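Local coordinates for protein SCO1 homolog 1, mitochondrial (Arabidopsis thaliana, PDB 6N5U) that binds copper(I) and probably serves as a metallochaperone of the mitochondrial inner membrane for assembling the copper centre of cytochrome c oxidase, at residues Met29-Ile34 with Gly65-Pro70. Numbering follows the deposited sequence.
Sequences MGKWTI and GVDVVP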
ATOM      1  N   MET A  29      -9.817   8.579   4.872  1.00 68.08           N
ATOM      2  CA  MET A  29     -11.156   8.901   4.351  1.00 70.80           C
ATOM      3  C   MET A  29     -11.197  10.274   3.676  1.00 77.12           C
ATOM      4  O   MET A  29     -10.387  11.161   3.995  1.00 77.65           O
ATOM      5  CB  MET A  29     -12.219   8.794   5.458  1.00 75.45           C
ATOM      6  CG  MET A  29     -12.652   7.382   5.728  1.00 77.01           C
ATOM      7  SD  MET A  29     -13.595   7.208   7.254  1.00 84.24           S
ATOM      8  CE  MET A  29     -15.315   7.429   6.643  1.00 84.94           C
ATOM      9  N   GLY A  30     -12.118  10.412   2.722  1.00 74.55           N
ATOM     10  CA  GLY A  30     -12.298  11.628   1.938  1.00 76.83           C
ATOM     11  C   GLY A  30     -11.745  11.545   0.527  1.00 76.91           C
ATOM     12  O   GLY A  30     -12.016  12.431  -0.285  1.00 79.05           O
ATOM     13  N   LYS A  31     -10.950  10.490   0.225  1.00 68.03           N
ATOM     14  CA  LYS A  31     -10.353  10.261  -1.097  1.00 66.35           C
ATOM     15  C   LYS A  31     -10.273   8.771  -1.428  1.00 67.22           C
ATOM     16  O   LYS A  31     -10.137   7.955  -0.506  1.00 64.36           O
ATOM     17  CB  LYS A  31      -8.924  10.849  -1.159  1.00 67.70           C
ATOM     18  CG  LYS A  31      -8.852  12.372  -1.252  1.00 81.28           C
ATOM     19  CD  LYS A  31      -7.701  12.823  -2.127  1.00 87.97           C
ATOM     20  CE  LYS A  31      -7.525  14.320  -2.102  1.00106.47           C
ATOM     21  NZ  LYS A  31      -6.458  14.761  -3.034  1.00117.21           N
ATOM     22  N   TRP A  32     -10.320   8.414  -2.748  1.00 63.97           N
ATOM     23  CA  TRP A  32     -10.126   7.031  -3.235  1.00 60.96           C
ATOM     24  C   TRP A  32      -8.684   6.650  -2.899  1.00 60.02           C
ATOM     25  O   TRP A  32      -7.761   7.460  -3.112  1.00 58.21           O
ATOM     26  CB  TRP A  32     -10.346   6.914  -4.751  1.00 61.17           C
ATOM     27  CG  TRP A  32     -11.778   6.831  -5.139  1.00 65.31           C
ATOM     28  CD1 TRP A  32     -12.607   7.871  -5.421  1.00 72.13           C
ATOM     29  CD2 TRP A  32     -12.579   5.645  -5.220  1.00 65.03           C
ATOM     30  NE1 TRP A  32     -13.864   7.407  -5.716  1.00 73.98           N
ATOM     31  CE2 TRP A  32     -13.882   6.047  -5.575  1.00 72.58           C
ATOM     32  CE3 TRP A  32     -12.314   4.278  -5.053  1.00 63.69           C
ATOM     33  CZ2 TRP A  32     -14.918   5.138  -5.757  1.00 72.79           C
ATOM     34  CZ3 TRP A  32     -13.352   3.375  -5.218  1.00 66.39           C
ATOM     35  CH2 TRP A  32     -14.631   3.807  -5.582  1.00 70.60           C
ATOM     36  N   THR A  33      -8.502   5.443  -2.336  1.00 53.64           N
ATOM     37  CA  THR A  33      -7.211   4.971  -1.844  1.00 50.57           C
ATOM     38  C   THR A  33      -6.842   3.590  -2.375  1.00 53.06           C
ATOM     39  O   THR A  33      -7.717   2.724  -2.493  1.00 53.97           O
ATOM     40  CB  THR A  33      -7.266   5.018  -0.305  1.00 59.78           C
ATOM     41  OG1 THR A  33      -7.504   6.362   0.115  1.00 64.44           O
ATOM     42  CG2 THR A  33      -6.016   4.491   0.363  1.00 55.24           C
ATOM     43  N   ILE A  34      -5.543   3.375  -2.667  1.00 46.90           N
ATOM     44  CA  ILE A  34      -5.030   2.064  -3.081  1.00 45.58           C
ATOM     45  C   ILE A  34      -3.983   1.652  -2.065  1.00 47.78           C
ATOM     46  O   ILE A  34      -2.987   2.350  -1.935  1.00 47.33           O
ATOM     47  CB  ILE A  34      -4.509   1.969  -4.554  1.00 49.48           C
ATOM     48  CG1 ILE A  34      -5.607   2.354  -5.576  1.00 51.80           C
ATOM     49  CG2 ILE A  34      -3.977   0.551  -4.838  1.00 50.29           C
ATOM     50  CD1 ILE A  34      -5.125   2.621  -7.010  1.00 55.44           C
ATOM     51  N   GLY A  65      -9.817  12.232 -13.959  1.00 86.12           N
ATOM     52  CA  GLY A  65      -9.766  13.480 -13.206  1.00 87.27           C
ATOM     53  C   GLY A  65      -9.769  13.260 -11.701  1.00 87.90           C
ATOM     54  O   GLY A  65      -9.744  14.231 -10.943  1.00 87.42           O
ATOM     55  N   VAL A  66      -9.803  11.976 -11.253  1.00 82.56           N
ATOM     56  CA  VAL A  66      -9.845  11.562  -9.837  1.00 79.99           C
ATOM     57  C   VAL A  66      -8.448  11.385  -9.226  1.00 79.84           C
ATOM     58  O   VAL A  66      -7.621  10.640  -9.761  1.00 77.28           O
ATOM     59  CB  VAL A  66     -10.732  10.289  -9.614  1.00 83.03           C
ATOM     60  CG1 VAL A  66     -10.718   9.826  -8.155  1.00 80.21           C
ATOM     61  CG2 VAL A  66     -12.167  10.507 -10.095  1.00 86.92           C
ATOM     62  N   ASP A  67      -8.213  12.029  -8.072  1.00 75.86           N
ATOM     63  CA  ASP A  67      -6.976  11.868  -7.308  1.00 71.82           C
ATOM     64  C   ASP A  67      -7.121  10.608  -6.442  1.00 71.01           C
ATOM     65  O   ASP A  67      -8.013  10.522  -5.586  1.00 70.55           O
ATOM     66  CB  ASP A  67      -6.685  13.107  -6.440  1.00 75.25           C
ATOM     67  CG  ASP A  67      -6.131  14.271  -7.228  1.00 90.32           C
ATOM     68  OD1 ASP A  67      -4.973  14.171  -7.696  1.00 91.15           O
ATOM     69  OD2 ASP A  67      -6.856  15.285  -7.384  1.00 96.19           O
ATOM     70  N   VAL A  68      -6.298   9.601  -6.734  1.00 64.28           N
ATOM     71  CA  VAL A  68      -6.292   8.351  -5.983  1.00 61.10           C
ATOM     72  C   VAL A  68      -5.019   8.360  -5.146  1.00 64.03           C
ATOM     73  O   VAL A  68      -3.951   8.695  -5.666  1.00 64.08           O
ATOM     74  CB  VAL A  68      -6.444   7.095  -6.873  1.00 63.53           C
ATOM     75  CG1 VAL A  68      -6.484   5.837  -6.024  1.00 60.32           C
ATOM     76  CG2 VAL A  68      -7.703   7.184  -7.726  1.00 66.60           C
ATOM     77  N   VAL A  69      -5.140   8.060  -3.832  1.00 58.82           N
ATOM     78  CA  VAL A  69      -4.004   8.099  -2.918  1.00 55.76           C
ATOM     79  C   VAL A  69      -3.349   6.739  -2.789  1.00 55.91           C
ATOM     80  O   VAL A  69      -3.979   5.819  -2.277  1.00 54.48           O
ATOM     81  CB  VAL A  69      -4.318   8.727  -1.529  1.00 59.81           C
ATOM     82  CG1 VAL A  69      -3.045   8.904  -0.704  1.00 57.40           C
ATOM     83  CG2 VAL A  69      -5.063  10.054  -1.665  1.00 62.97           C
ATOM     84  N   PRO A  70      -2.065   6.603  -3.203  1.00 51.06           N
ATOM     85  CA  PRO A  70      -1.380   5.322  -3.003  1.00 47.26           C
ATOM     86  C   PRO A  70      -0.914   5.243  -1.549  1.00 47.14           C
ATOM     87  O   PRO A  70      -0.493   6.263  -0.971  1.00 48.24           O
ATOM     88  CB  PRO A  70      -0.217   5.384  -4.002  1.00 48.74           C
ATOM     89  CG  PRO A  70       0.077   6.852  -4.183  1.00 54.39           C
ATOM     90  CD  PRO A  70      -1.165   7.618  -3.817  1.00 52.50           C
TER
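Trp32 and Val69 tie together the two parallel strands of a beta-alpha-beta unit in this thioredoxin fold, where helix 45-64 makes the connection. Val69 N donates to Trp32 O at 2.8 Å, and Val69 O in turn takes the N-H of Ile34 at 2.9 Å; both bonds are nearly straight. Val69 thus spends its N-H on Trp32 and its C=O on Ile34, the parallel pattern of one residue bonded to those on either side of its partner, Thr33.

Lys31, in the loop leading into the strand, can be followed outward: Lys31 CB rests against Val69 CG2 (4.0 Å), the chain bends at chi2 (-144°), CD comes back to the same methyl, and Lys31 NZ ends 3.8 Å from Asp67 CB. The two side chains run alongside each other, but NZ stays beyond salt-bridge distance of Asp67 OD2, which pairs instead with Lys61.

On the other side of the sheet, Val66 CG1 meets Trp32 CD1, and Val68 CG2 meets Trp32 CB. Helix 154-167 packs over this apolar face through Ile165 and Val161, and Leu53 of helix 45-64 adds to it at Ile34.

Thr33 turns to the Lys31 side, its OG1 donating to Lys31 O from above the carbonyl plane. A valine here would probably leave that carbonyl without its hydroxyl mate and the turn into the strand less firmly held. Back on the Trp32 face, Val68 CG1 lies 3.6 Å from Ile34 CG1.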